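Local structure of beta-N-acetylhexosaminidase (3RCN) at residues A6-P14 / F494-R505. The protein probably hydrolyses terminal non-reducing N-acetyl-D-hexosamine residues from N-acetyl-beta-D-hexosaminides, as a member of glycosyl hydrolase family 20. Numbering follows the deposited sequence.
Sequences AFHQLIPAP and FLTRLTGAHLAR
I11 lays its CB over one face of the H502 ring, a CH-pi contact 4.1 Å from CB to the ring centroid. With CG1 anti to its carbonyl carbon (chi1 -71°), its CD1 continues between the CB of H502 and the F494 ring, 3.7 Å from F494 CE1. On the polar side, in a worked example of arginines holding a loop by its carbonyls, two arginines of the helix reach backbone oxygens, one through a weak bond. R505, extended from CG to NE, sends NH2 to Q9 O at 3.1 Å; the bond is nearly straight (163°), but the donor stands above the carbonyl plane. R505 NH1 lies 2.8 Å from H502 ND1 in a hydrogen bond coplanar with ring and guanidinium, which, with H167 hydrogen-bonded to NE2, probably restrains the imidazole that I11 covers. A leucine in place of R505 would probably leave Q9 O without this donor and H502 freer to turn. R497 makes the weak bond, from NH1 to L10 O (2.6 Å), while E480 and E493 engage its other nitrogens. Beside it, Q9 CB rests 3.6 Å from A501 CB. Here the loop leading into strand 16-26 of the N-terminal domain packs on helix 491-508, an interdomain seam against the TIM-barrel domain of family 20 hexosaminidases.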
# COMPACT_ATOMS: atom_id res chain seq x y z
N ALA A 6 37.04 -3.34 8.03
CA ALA A 6 36.34 -2.06 7.87
C ALA A 6 35.17 -2.11 6.87
O ALA A 6 34.53 -1.09 6.61
CB ALA A 6 37.32 -0.96 7.48
N PHE A 7 34.92 -3.29 6.31
CA PHE A 7 33.93 -3.42 5.25
C PHE A 7 32.51 -3.74 5.72
O PHE A 7 32.27 -4.74 6.39
CB PHE A 7 34.37 -4.44 4.21
CG PHE A 7 33.45 -4.53 3.03
CD1 PHE A 7 33.58 -3.64 1.97
CD2 PHE A 7 32.43 -5.47 2.99
CE1 PHE A 7 32.73 -3.71 0.88
CE2 PHE A 7 31.58 -5.54 1.91
CZ PHE A 7 31.72 -4.66 0.85
N HIS A 8 31.58 -2.87 5.35
CA HIS A 8 30.16 -3.07 5.61
C HIS A 8 29.40 -2.39 4.50
O HIS A 8 29.92 -1.48 3.86
CB HIS A 8 29.75 -2.45 6.94
CG HIS A 8 29.56 -0.97 6.86
ND1 HIS A 8 30.47 -0.07 7.40
CD2 HIS A 8 28.59 -0.22 6.28
CE1 HIS A 8 30.05 1.16 7.17
NE2 HIS A 8 28.92 1.10 6.48
N GLN A 9 28.22 -2.89 4.20
CA GLN A 9 27.29 -2.24 3.28
C GLN A 9 26.11 -1.41 3.82
O GLN A 9 25.20 -1.08 3.06
CB GLN A 9 26.97 -3.12 2.08
CG GLN A 9 28.27 -3.42 1.34
CD GLN A 9 28.09 -4.28 0.13
OE1 GLN A 9 27.45 -5.35 0.19
NE2 GLN A 9 28.65 -3.84 -0.99
N LEU A 10 26.08 -1.21 5.13
CA LEU A 10 25.03 -0.43 5.82
C LEU A 10 24.80 0.99 5.31
O LEU A 10 25.75 1.75 5.12
CB LEU A 10 25.38 -0.34 7.30
CG LEU A 10 25.70 -1.67 7.96
CD1 LEU A 10 26.31 -1.42 9.30
CD2 LEU A 10 24.43 -2.50 8.10
N ILE A 11 23.54 1.35 5.10
CA ILE A 11 23.19 2.75 4.92
C ILE A 11 22.01 3.08 5.83
O ILE A 11 21.03 2.33 5.86
CB ILE A 11 22.73 3.00 3.47
CG1 ILE A 11 23.91 2.92 2.50
CG2 ILE A 11 22.04 4.33 3.32
CD1 ILE A 11 23.49 2.98 1.06
N PRO A 12 22.06 4.23 6.51
CA PRO A 12 23.19 5.16 6.65
C PRO A 12 24.41 4.49 7.30
O PRO A 12 24.23 3.67 8.19
CB PRO A 12 22.67 6.24 7.62
CG PRO A 12 21.18 6.01 7.71
CD PRO A 12 20.95 4.57 7.42
N ALA A 13 25.61 4.86 6.89
CA ALA A 13 26.83 4.32 7.51
C ALA A 13 26.90 4.71 8.98
O ALA A 13 26.75 5.88 9.31
CB ALA A 13 28.06 4.83 6.77
N PRO A 14 27.16 3.74 9.87
CA PRO A 14 27.29 3.98 11.31
C PRO A 14 28.55 4.77 11.62
O PRO A 14 29.43 4.87 10.77
CB PRO A 14 27.42 2.57 11.90
CG PRO A 14 27.20 1.62 10.77
CD PRO A 14 27.50 2.35 9.51
N PHE A 494 30.16 5.39 -1.41
CA PHE A 494 28.73 5.29 -1.16
C PHE A 494 28.00 4.48 -2.23
O PHE A 494 27.13 3.67 -1.91
CB PHE A 494 28.11 6.70 -1.08
CG PHE A 494 26.62 6.70 -0.90
CD1 PHE A 494 26.05 6.46 0.34
CD2 PHE A 494 25.78 6.96 -1.97
CE1 PHE A 494 24.67 6.46 0.51
CE2 PHE A 494 24.39 6.97 -1.81
CZ PHE A 494 23.84 6.72 -0.57
N LEU A 495 28.36 4.69 -3.50
CA LEU A 495 27.72 4.01 -4.62
C LEU A 495 27.81 2.50 -4.51
O LEU A 495 26.83 1.79 -4.74
CB LEU A 495 28.35 4.43 -5.94
CG LEU A 495 27.71 5.61 -6.64
CD1 LEU A 495 28.24 5.69 -8.06
CD2 LEU A 495 26.20 5.45 -6.62
N THR A 496 29.00 2.03 -4.17
CA THR A 496 29.26 0.61 -4.04
C THR A 496 28.39 -0.01 -2.95
O THR A 496 27.94 -1.14 -3.08
CB THR A 496 30.76 0.32 -3.78
OG1 THR A 496 31.09 0.61 -2.42
CG2 THR A 496 31.63 1.17 -4.71
N ARG A 497 28.14 0.73 -1.88
CA ARG A 497 27.19 0.24 -0.89
C ARG A 497 25.75 0.28 -1.40
O ARG A 497 24.95 -0.64 -1.15
CB ARG A 497 27.35 0.99 0.43
CG ARG A 497 28.65 0.65 1.12
CD ARG A 497 28.77 1.35 2.46
NE ARG A 497 29.01 2.78 2.30
CZ ARG A 497 28.32 3.72 2.94
NH1 ARG A 497 27.35 3.37 3.78
NH2 ARG A 497 28.60 5.01 2.74
N LEU A 498 25.42 1.34 -2.14
CA LEU A 498 24.07 1.53 -2.66
C LEU A 498 23.70 0.41 -3.61
O LEU A 498 22.73 -0.33 -3.41
CB LEU A 498 23.96 2.88 -3.38
CG LEU A 498 22.57 3.24 -3.90
CD1 LEU A 498 21.63 3.54 -2.74
CD2 LEU A 498 22.63 4.42 -4.83
N THR A 499 24.52 0.26 -4.65
CA THR A 499 24.30 -0.76 -5.66
C THR A 499 24.57 -2.17 -5.11
O THR A 499 23.84 -3.10 -5.42
CB THR A 499 25.19 -0.52 -6.87
OG1 THR A 499 26.56 -0.65 -6.48
CG2 THR A 499 24.98 0.89 -7.40
N GLY A 500 25.60 -2.30 -4.29
CA GLY A 500 25.97 -3.57 -3.70
C GLY A 500 24.91 -4.21 -2.82
O GLY A 500 24.67 -5.41 -2.92
N ALA A 501 24.29 -3.43 -1.94
CA ALA A 501 23.31 -3.94 -0.97
C ALA A 501 21.96 -3.21 -0.95
O ALA A 501 20.90 -3.84 -1.08
CB ALA A 501 23.91 -4.05 0.43
N HIS A 502 22.00 -1.91 -0.68
CA HIS A 502 20.81 -1.11 -0.39
C HIS A 502 19.68 -1.11 -1.43
O HIS A 502 18.50 -1.13 -1.05
CB HIS A 502 21.19 0.33 -0.07
CG HIS A 502 20.18 1.04 0.78
ND1 HIS A 502 19.94 0.69 2.09
CD2 HIS A 502 19.34 2.06 0.50
CE1 HIS A 502 19.00 1.48 2.59
NE2 HIS A 502 18.62 2.31 1.64
N LEU A 503 20.01 -1.07 -2.71
CA LEU A 503 18.97 -1.16 -3.73
C LEU A 503 18.14 -2.43 -3.52
O LEU A 503 16.93 -2.44 -3.76
CB LEU A 503 19.55 -1.14 -5.14
CG LEU A 503 20.09 0.17 -5.72
CD1 LEU A 503 20.30 -0.02 -7.22
CD2 LEU A 503 19.14 1.36 -5.46
N ALA A 504 18.79 -3.51 -3.09
CA ALA A 504 18.10 -4.78 -2.84
C ALA A 504 17.16 -4.65 -1.65
O ALA A 504 16.10 -5.29 -1.63
CB ALA A 504 19.08 -5.90 -2.61
N ARG A 505 17.54 -3.83 -0.67
CA ARG A 505 16.69 -3.56 0.49
C ARG A 505 15.45 -2.75 0.10
O ARG A 505 14.34 -3.04 0.55
CB ARG A 505 17.46 -2.81 1.57
CG ARG A 505 18.56 -3.60 2.24
CD ARG A 505 19.31 -2.73 3.25
NE ARG A 505 20.64 -3.25 3.53
CZ ARG A 505 21.76 -2.56 3.38
NH1 ARG A 505 21.72 -1.30 2.97
NH2 ARG A 505 22.93 -3.13 3.65